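Side-chain contacts in capsular polysaccharide export system protein KpsC (Thermosulfurimonas dismutans, PDB 6MGD), which probably transfers Kdo in beta-2,7 linkage during synthesis of the conserved glycolipid anchor of Gram-negative bacterial capsules: residues F246-L251 and Q287-G292; E107-A112 and L294-M299. All coordinates share one frame; numbering follows the deposited sequence.

From the N terminus the chain builds five of the six strands of the mixed sheet, then helix 105-112, which opens contact 2. It next runs through the parallel sheet of the second half, where 246-251 opens contact 1. Helix 286-296 closes contact 1 with residues 287-292 and, shortly afterwards, 294-299 closes contact 2 and adds edge strand 298-300 to the mixed sheet, so the shorter loop lies wholly within the longer one. This return from one sheet to the other is consistent with the crossing-back of a GT-B fold. The centres are 12 Å apart, and G292 O probably accepts a hydrogen bond from Y297 N. Helix 286-296 and the turn that follows it connect helix 246-253 with helix 105-112.

Contact 1: F246-L251 and Q287-G292; sequences FGFEAL and QELVAG
L289 and F248 carry most of this contact, L289 reaching from helix 286-296 to F248 and L251 on helix 246-253. Its methyl CD1 sits at the edge of the F248 ring, close to the ring plane, with CD1 of L289 3.7 Å from CE1 of F248 and 3.9 Å from CD1 of the same ring. The two side chains run antiparallel alongside each other. That same methyl is also 4.0 Å from CD1 of L251, whose side chain lies roughly perpendicular to that of L289. One branch of a leucine therefore serves two partners about a helical turn apart. V290 follows with a looser touch: its CG2 stands 4.4 Å from CZ of F248, approaching the ring obliquely. F248 gets there because CG is anti to the backbone N (chi1 179°), which extends the ring away from its own helix toward 287-292. The segment axes approach no closer than 11.8 Å, at 129° between their directions, so the ends of the side chains make the contact while the backbones stay apart. No hydrogen bond crosses this buried, apolar interface. F264 meets the F248 ring edge-to-face, Y265 lies against both F248 and L289, and helix 117-132 packs on V290 through A123 and I127.

Contact 2: E107-A112 and L294-M299; sequences EEILLA and LLLYPM
I109 makes the touches from 107-112, its CG2 and its CD1 both meeting the chain where helix 286-296 gives way to strand 298-300. The apolar touches come first. CG2 of I109 lies 4.1 Å from CD1 of L296, branch methyl against branch methyl, while CD1 of I109 reaches further along and stands 4.2 Å from CB of L296, the two side chains meeting at a slant. Because I109 has CG1 anti to the carbonyl carbon (chi1 -73°) and an extended chi2, its CD1 also arrives 4.3 Å from CA of Y297, touching backbone rather than ring. The side chain of Y297 packs instead on Y105 and L106 of helix 105-112, and L296, which stays exposed, is also touched by I119 and F115. The helix widens into a pi-type turn at 294-296 before the chain enters strand 298-300, an outermost strand of the mixed sheet, so the contact marks the return of the chain to the N-terminal half expected of a GT-B fold. Polar interactions lie beside these touches, none crossing between the segments. The hydroxyl of Y297 is hydrogen-bonded to D92 on the adjacent strand 88-92, and E107 forms a salt bridge with R279.

Contact 1: F246-L251 and Q287-G292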
ATOM      1  N   PHE A 246      -3.627  -4.703  -4.321  1.00 59.81           N
ATOM      2  CA  PHE A 246      -4.712  -5.613  -4.672  1.00 61.65           C
ATOM      3  C   PHE A 246      -4.774  -6.808  -3.727  1.00 57.12           C
ATOM      4  O   PHE A 246      -5.863  -7.288  -3.391  1.00 56.50           O
ATOM      5  CB  PHE A 246      -4.514  -6.073  -6.118  1.00 66.53           C
ATOM      6  CG  PHE A 246      -5.744  -6.630  -6.764  1.00 72.84           C
ATOM      7  CD1 PHE A 246      -5.964  -7.996  -6.797  1.00 73.59           C
ATOM      8  CD2 PHE A 246      -6.665  -5.791  -7.370  1.00 78.60           C
ATOM      9  CE1 PHE A 246      -7.089  -8.515  -7.405  1.00 77.74           C
ATOM     10  CE2 PHE A 246      -7.793  -6.304  -7.980  1.00 82.21           C
ATOM     11  CZ  PHE A 246      -8.004  -7.667  -7.998  1.00 81.82           C
ATOM     12  N   GLY A 247      -3.612  -7.297  -3.281  1.00 56.09           N
ATOM     13  CA  GLY A 247      -3.585  -8.442  -2.386  1.00 48.56           C
ATOM     14  C   GLY A 247      -4.088  -8.137  -0.988  1.00 49.18           C
ATOM     15  O   GLY A 247      -4.627  -9.020  -0.314  1.00 47.98           O
ATOM     16  N   PHE A 248      -3.908  -6.898  -0.523  1.00 49.50           N
ATOM     17  CA  PHE A 248      -4.488  -6.510   0.758  1.00 50.13           C
ATOM     18  C   PHE A 248      -6.008  -6.438   0.677  1.00 53.17           C
ATOM     19  O   PHE A 248      -6.698  -6.742   1.657  1.00 53.03           O
ATOM     20  CB  PHE A 248      -3.911  -5.169   1.215  1.00 50.90           C
ATOM     21  CG  PHE A 248      -4.473  -4.673   2.520  1.00 51.94           C
ATOM     22  CD1 PHE A 248      -4.447  -5.473   3.652  1.00 50.42           C
ATOM     23  CD2 PHE A 248      -5.006  -3.398   2.620  1.00 54.78           C
ATOM     24  CE1 PHE A 248      -4.957  -5.014   4.854  1.00 51.64           C
ATOM     25  CE2 PHE A 248      -5.513  -2.933   3.821  1.00 56.07           C
ATOM     26  CZ  PHE A 248      -5.489  -3.742   4.938  1.00 54.47           C
ATOM     27  N   GLU A 249      -6.542  -6.042  -0.481  1.00 55.59           N
ATOM     28  CA  GLU A 249      -7.987  -6.052  -0.674  1.00 61.05           C
ATOM     29  C   GLU A 249      -8.524  -7.475  -0.703  1.00 61.42           C
ATOM     30  O   GLU A 249      -9.619  -7.743  -0.193  1.00 63.01           O
ATOM     31  CB  GLU A 249      -8.347  -5.313  -1.963  1.00 66.35           C
ATOM     32  CG  GLU A 249      -9.823  -5.339  -2.307  1.00 71.65           C
ATOM     33  CD  GLU A 249     -10.151  -4.515  -3.540  1.00 74.47           C
ATOM     34  OE1 GLU A 249      -9.520  -4.734  -4.594  1.00 73.52           O
ATOM     35  OE2 GLU A 249     -11.037  -3.640  -3.449  1.00 77.92           O
ATOM     36  N   ALA A 250      -7.766  -8.404  -1.293  1.00 61.18           N
ATOM     37  CA  ALA A 250      -8.199  -9.797  -1.325  1.00 60.30           C
ATOM     38  C   ALA A 250      -8.254 -10.388   0.077  1.00 58.97           C
ATOM     39  O   ALA A 250      -9.139 -11.197   0.382  1.00 59.70           O
ATOM     40  CB  ALA A 250      -7.267 -10.616  -2.219  1.00 58.26           C
ATOM     41  N   LEU A 251      -7.309 -10.001   0.942  1.00 58.21           N
ATOM     42  CA  LEU A 251      -7.335 -10.457   2.328  1.00 56.64           C
ATOM     43  C   LEU A 251      -8.603 -10.001   3.034  1.00 57.94           C
ATOM     44  O   LEU A 251      -9.233 -10.780   3.758  1.00 55.95           O
ATOM     45  CB  LEU A 251      -6.099  -9.949   3.071  1.00 55.14           C
ATOM     46  CG  LEU A 251      -4.833 -10.795   2.961  1.00 52.94           C
ATOM     47  CD1 LEU A 251      -3.667 -10.083   3.620  1.00 52.06           C
ATOM     48  CD2 LEU A 251      -5.062 -12.159   3.595  1.00 51.57           C
ATOM     49  N   GLN A 287      -7.876  -8.839  11.782  1.00 56.67           N
ATOM     50  CA  GLN A 287      -8.261  -7.643  12.524  1.00 57.79           C
ATOM     51  C   GLN A 287      -7.040  -6.866  12.997  1.00 57.01           C
ATOM     52  O   GLN A 287      -7.032  -5.630  12.958  1.00 55.98           O
ATOM     53  CB  GLN A 287      -9.148  -8.025  13.708  1.00 62.44           C
ATOM     54  CG  GLN A 287     -10.467  -8.659  13.308  1.00 64.00           C
ATOM     55  CD  GLN A 287     -11.181  -9.293  14.482  1.00 67.80           C
ATOM     56  OE1 GLN A 287     -10.819  -9.072  15.638  1.00 68.94           O
ATOM     57  NE2 GLN A 287     -12.199 -10.094  14.191  1.00 70.10           N
ATOM     58  N   GLU A 288      -6.000  -7.569  13.455  1.00 57.78           N
ATOM     59  CA  GLU A 288      -4.770  -6.888  13.844  1.00 58.33           C
ATOM     60  C   GLU A 288      -4.158  -6.152  12.659  1.00 52.82           C
ATOM     61  O   GLU A 288      -3.714  -5.006  12.793  1.00 51.09           O
ATOM     62  CB  GLU A 288      -3.774  -7.891  14.431  1.00 64.63           C
ATOM     63  CG  GLU A 288      -4.314  -8.690  15.610  1.00 70.54           C
ATOM     64  CD  GLU A 288      -3.295  -9.661  16.179  1.00 74.65           C
ATOM     65  OE1 GLU A 288      -2.443  -9.229  16.985  1.00 77.93           O
ATOM     66  OE2 GLU A 288      -3.340 -10.854  15.813  1.00 76.24           O
ATOM     67  N   LEU A 289      -4.141  -6.793  11.487  1.00 55.46           N
ATOM     68  CA  LEU A 289      -3.621  -6.148  10.285  1.00 52.73           C
ATOM     69  C   LEU A 289      -4.434  -4.905   9.939  1.00 52.84           C
ATOM     70  O   LEU A 289      -3.876  -3.830   9.693  1.00 56.36           O
ATOM     71  CB  LEU A 289      -3.632  -7.138   9.119  1.00 50.59           C
ATOM     72  CG  LEU A 289      -2.533  -7.083   8.048  1.00 48.14           C
ATOM     73  CD1 LEU A 289      -3.072  -7.566   6.703  1.00 45.89           C
ATOM     74  CD2 LEU A 289      -1.901  -5.703   7.915  1.00 46.09           C
ATOM     75  N   VAL A 290      -5.762  -5.037   9.923  1.00 53.10           N
ATOM     76  CA  VAL A 290      -6.624  -3.921   9.548  1.00 50.73           C
ATOM     77  C   VAL A 290      -6.524  -2.795  10.571  1.00 49.66           C
ATOM     78  O   VAL A 290      -6.396  -1.619  10.205  1.00 47.84           O
ATOM     79  CB  VAL A 290      -8.073  -4.412   9.372  1.00 52.99           C
ATOM     80  CG1 VAL A 290      -9.040  -3.235   9.314  1.00 52.66           C
ATOM     81  CG2 VAL A 290      -8.184  -5.263   8.114  1.00 52.44           C
ATOM     82  N   ALA A 291      -6.572  -3.132  11.863  1.00 50.40           N
ATOM     83  CA  ALA A 291      -6.468  -2.108  12.899  1.00 50.28           C
ATOM     84  C   ALA A 291      -5.162  -1.332  12.793  1.00 49.88           C
ATOM     85  O   ALA A 291      -5.126  -0.135  13.100  1.00 50.04           O
ATOM     86  CB  ALA A 291      -6.595  -2.742  14.283  1.00 52.05           C
ATOM     87  N   GLY A 292      -4.087  -1.986  12.360  1.00 51.19           N
ATOM     88  CA  GLY A 292      -2.808  -1.320  12.217  1.00 50.38           C
ATOM     89  C   GLY A 292      -2.662  -0.573  10.908  1.00 49.00           C
ATOM     90  O   GLY A 292      -2.280   0.601  10.895  1.00 48.51           O
TER

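Contact 2: E107-A112 and L294-M299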
ATOM      1  N   GLU A 107       5.258  -1.305  10.435  1.00 55.23           N
ATOM      2  CA  GLU A 107       5.804  -2.557  10.944  1.00 58.99           C
ATOM      3  C   GLU A 107       6.020  -2.496  12.451  1.00 61.37           C
ATOM      4  O   GLU A 107       5.827  -3.501  13.145  1.00 62.57           O
ATOM      5  CB  GLU A 107       7.109  -2.880  10.216  1.00 61.89           C
ATOM      6  CG  GLU A 107       7.602  -4.305  10.380  1.00 66.92           C
ATOM      7  CD  GLU A 107       8.848  -4.584   9.558  1.00 69.39           C
ATOM      8  OE1 GLU A 107       9.361  -3.641   8.916  1.00 67.54           O
ATOM      9  OE2 GLU A 107       9.315  -5.743   9.549  1.00 73.47           O
ATOM     10  N   GLU A 108       6.406  -1.329  12.975  1.00 59.95           N
ATOM     11  CA  GLU A 108       6.569  -1.188  14.418  1.00 64.78           C
ATOM     12  C   GLU A 108       5.225  -1.215  15.134  1.00 61.59           C
ATOM     13  O   GLU A 108       5.131  -1.735  16.252  1.00 65.17           O
ATOM     14  CB  GLU A 108       7.319   0.105  14.747  1.00 67.83           C
ATOM     15  CG  GLU A 108       8.690   0.245  14.088  1.00 71.72           C
ATOM     16  CD  GLU A 108       9.611  -0.929  14.370  1.00 77.87           C
ATOM     17  OE1 GLU A 108       9.925  -1.680  13.422  1.00 78.14           O
ATOM     18  OE2 GLU A 108      10.019  -1.103  15.538  1.00 82.98           O
ATOM     19  N   ILE A 109       4.181  -0.660  14.514  1.00 64.43           N
ATOM     20  CA  ILE A 109       2.843  -0.725  15.100  1.00 62.40           C
ATOM     21  C   ILE A 109       2.394  -2.176  15.223  1.00 62.70           C
ATOM     22  O   ILE A 109       1.923  -2.615  16.280  1.00 65.43           O
ATOM     23  CB  ILE A 109       1.849   0.101  14.265  1.00 60.31           C
ATOM     24  CG1 ILE A 109       2.084   1.598  14.470  1.00 60.80           C
ATOM     25  CG2 ILE A 109       0.414  -0.268  14.617  1.00 62.15           C
ATOM     26  CD1 ILE A 109       1.117   2.470  13.699  1.00 58.08           C
ATOM     27  N   LEU A 110       2.550  -2.946  14.145  1.00 61.37           N
ATOM     28  CA  LEU A 110       2.089  -4.329  14.144  1.00 64.58           C
ATOM     29  C   LEU A 110       2.913  -5.209  15.077  1.00 72.12           C
ATOM     30  O   LEU A 110       2.389  -6.187  15.621  1.00 76.47           O
ATOM     31  CB  LEU A 110       2.115  -4.881  12.719  1.00 62.56           C
ATOM     32  CG  LEU A 110       1.259  -4.103  11.717  1.00 57.00           C
ATOM     33  CD1 LEU A 110       1.457  -4.627  10.304  1.00 55.64           C
ATOM     34  CD2 LEU A 110      -0.215  -4.152  12.112  1.00 55.70           C
ATOM     35  N   LEU A 111       4.194  -4.885  15.276  1.00 66.95           N
ATOM     36  CA  LEU A 111       5.022  -5.668  16.189  1.00 72.91           C
ATOM     37  C   LEU A 111       4.670  -5.373  17.641  1.00 77.89           C
ATOM     38  O   LEU A 111       4.490  -6.296  18.444  1.00 83.18           O
ATOM     39  CB  LEU A 111       6.504  -5.394  15.923  1.00 73.49           C
ATOM     40  CG  LEU A 111       7.521  -5.863  16.970  1.00 79.21           C
ATOM     41  CD1 LEU A 111       7.400  -7.355  17.252  1.00 85.57           C
ATOM     42  CD2 LEU A 111       8.929  -5.525  16.513  1.00 80.94           C
ATOM     43  N   ALA A 112       4.580  -4.090  18.002  1.00 76.40           N
ATOM     44  CA  ALA A 112       4.156  -3.737  19.353  1.00 80.35           C
ATOM     45  C   ALA A 112       2.739  -4.222  19.630  1.00 79.79           C
ATOM     46  O   ALA A 112       2.419  -4.580  20.770  1.00 84.77           O
ATOM     47  CB  ALA A 112       4.257  -2.226  19.563  1.00 78.34           C
ATOM     48  N   LEU A 294      -5.038   0.220   8.534  1.00 48.81           N
ATOM     49  CA  LEU A 294      -6.120   1.113   8.135  1.00 47.83           C
ATOM     50  C   LEU A 294      -6.523   2.116   9.206  1.00 46.92           C
ATOM     51  O   LEU A 294      -6.902   3.242   8.867  1.00 43.15           O
ATOM     52  CB  LEU A 294      -7.358   0.302   7.733  1.00 48.94           C
ATOM     53  CG  LEU A 294      -7.292  -0.392   6.374  1.00 48.95           C
ATOM     54  CD1 LEU A 294      -8.584  -1.133   6.081  1.00 49.38           C
ATOM     55  CD2 LEU A 294      -6.998   0.626   5.287  1.00 47.59           C
ATOM     56  N   LEU A 295      -6.453   1.748  10.483  1.00 46.42           N
ATOM     57  CA  LEU A 295      -6.990   2.583  11.552  1.00 49.34           C
ATOM     58  C   LEU A 295      -5.949   3.486  12.205  1.00 50.71           C
ATOM     59  O   LEU A 295      -6.230   4.665  12.447  1.00 49.51           O
ATOM     60  CB  LEU A 295      -7.655   1.706  12.621  1.00 52.12           C
ATOM     61  CG  LEU A 295      -9.140   1.367  12.433  1.00 55.43           C
ATOM     62  CD1 LEU A 295      -9.431   0.789  11.051  1.00 53.40           C
ATOM     63  CD2 LEU A 295      -9.611   0.409  13.518  1.00 58.47           C
ATOM     64  N   LEU A 296      -4.754   2.972  12.495  1.00 50.47           N
ATOM     65  CA  LEU A 296      -3.728   3.738  13.198  1.00 53.18           C
ATOM     66  C   LEU A 296      -2.691   4.357  12.269  1.00 51.16           C
ATOM     67  O   LEU A 296      -2.275   5.498  12.490  1.00 51.36           O
ATOM     68  CB  LEU A 296      -3.014   2.848  14.221  1.00 55.46           C
ATOM     69  CG  LEU A 296      -3.828   2.371  15.422  1.00 57.54           C
ATOM     70  CD1 LEU A 296      -3.066   1.302  16.187  1.00 58.37           C
ATOM     71  CD2 LEU A 296      -4.162   3.539  16.331  1.00 60.10           C
ATOM     72  N   TYR A 297      -2.269   3.629  11.231  1.00 53.33           N
ATOM     73  CA  TYR A 297      -1.148   4.090  10.411  1.00 50.32           C
ATOM     74  C   TYR A 297      -1.480   5.333   9.593  1.00 48.05           C
ATOM     75  O   TYR A 297      -0.720   6.314   9.669  1.00 49.40           O
ATOM     76  CB  TYR A 297      -0.653   2.938   9.531  1.00 49.13           C
ATOM     77  CG  TYR A 297       0.570   3.235   8.697  1.00 49.25           C
ATOM     78  CD1 TYR A 297       1.756   3.658   9.290  1.00 51.26           C
ATOM     79  CD2 TYR A 297       0.551   3.055   7.320  1.00 48.41           C
ATOM     80  CE1 TYR A 297       2.884   3.914   8.528  1.00 50.58           C
ATOM     81  CE2 TYR A 297       1.674   3.304   6.551  1.00 49.05           C
ATOM     82  CZ  TYR A 297       2.837   3.735   7.159  1.00 49.92           C
ATOM     83  OH  TYR A 297       3.953   3.987   6.395  1.00 49.80           O
ATOM     84  N   PRO A 298      -2.554   5.378   8.802  1.00 47.67           N
ATOM     85  CA  PRO A 298      -2.784   6.545   7.951  1.00 46.51           C
ATOM     86  C   PRO A 298      -3.640   7.604   8.631  1.00 47.05           C
ATOM     87  O   PRO A 298      -4.423   7.331   9.543  1.00 47.25           O
ATOM     88  CB  PRO A 298      -3.521   5.951   6.737  1.00 44.14           C
ATOM     89  CG  PRO A 298      -3.935   4.539   7.149  1.00 42.46           C
ATOM     90  CD  PRO A 298      -3.619   4.383   8.604  1.00 44.13           C
ATOM     91  N   MET A 299      -3.465   8.837   8.166  1.00 46.33           N
ATOM     92  CA  MET A 299      -4.316   9.942   8.576  1.00 49.04           C
ATOM     93  C   MET A 299      -5.568   9.988   7.704  1.00 47.00           C
ATOM     94  O   MET A 299      -5.601   9.455   6.593  1.00 44.76           O
ATOM     95  CB  MET A 299      -3.563  11.271   8.485  1.00 51.33           C
ATOM     96  CG  MET A 299      -2.381  11.384   9.431  1.00 53.57           C
ATOM     97  SD  MET A 299      -1.435  12.907   9.214  1.00 56.59           S
ATOM     98  CE  MET A 299      -0.834  12.696   7.541  1.00 54.73           C
TER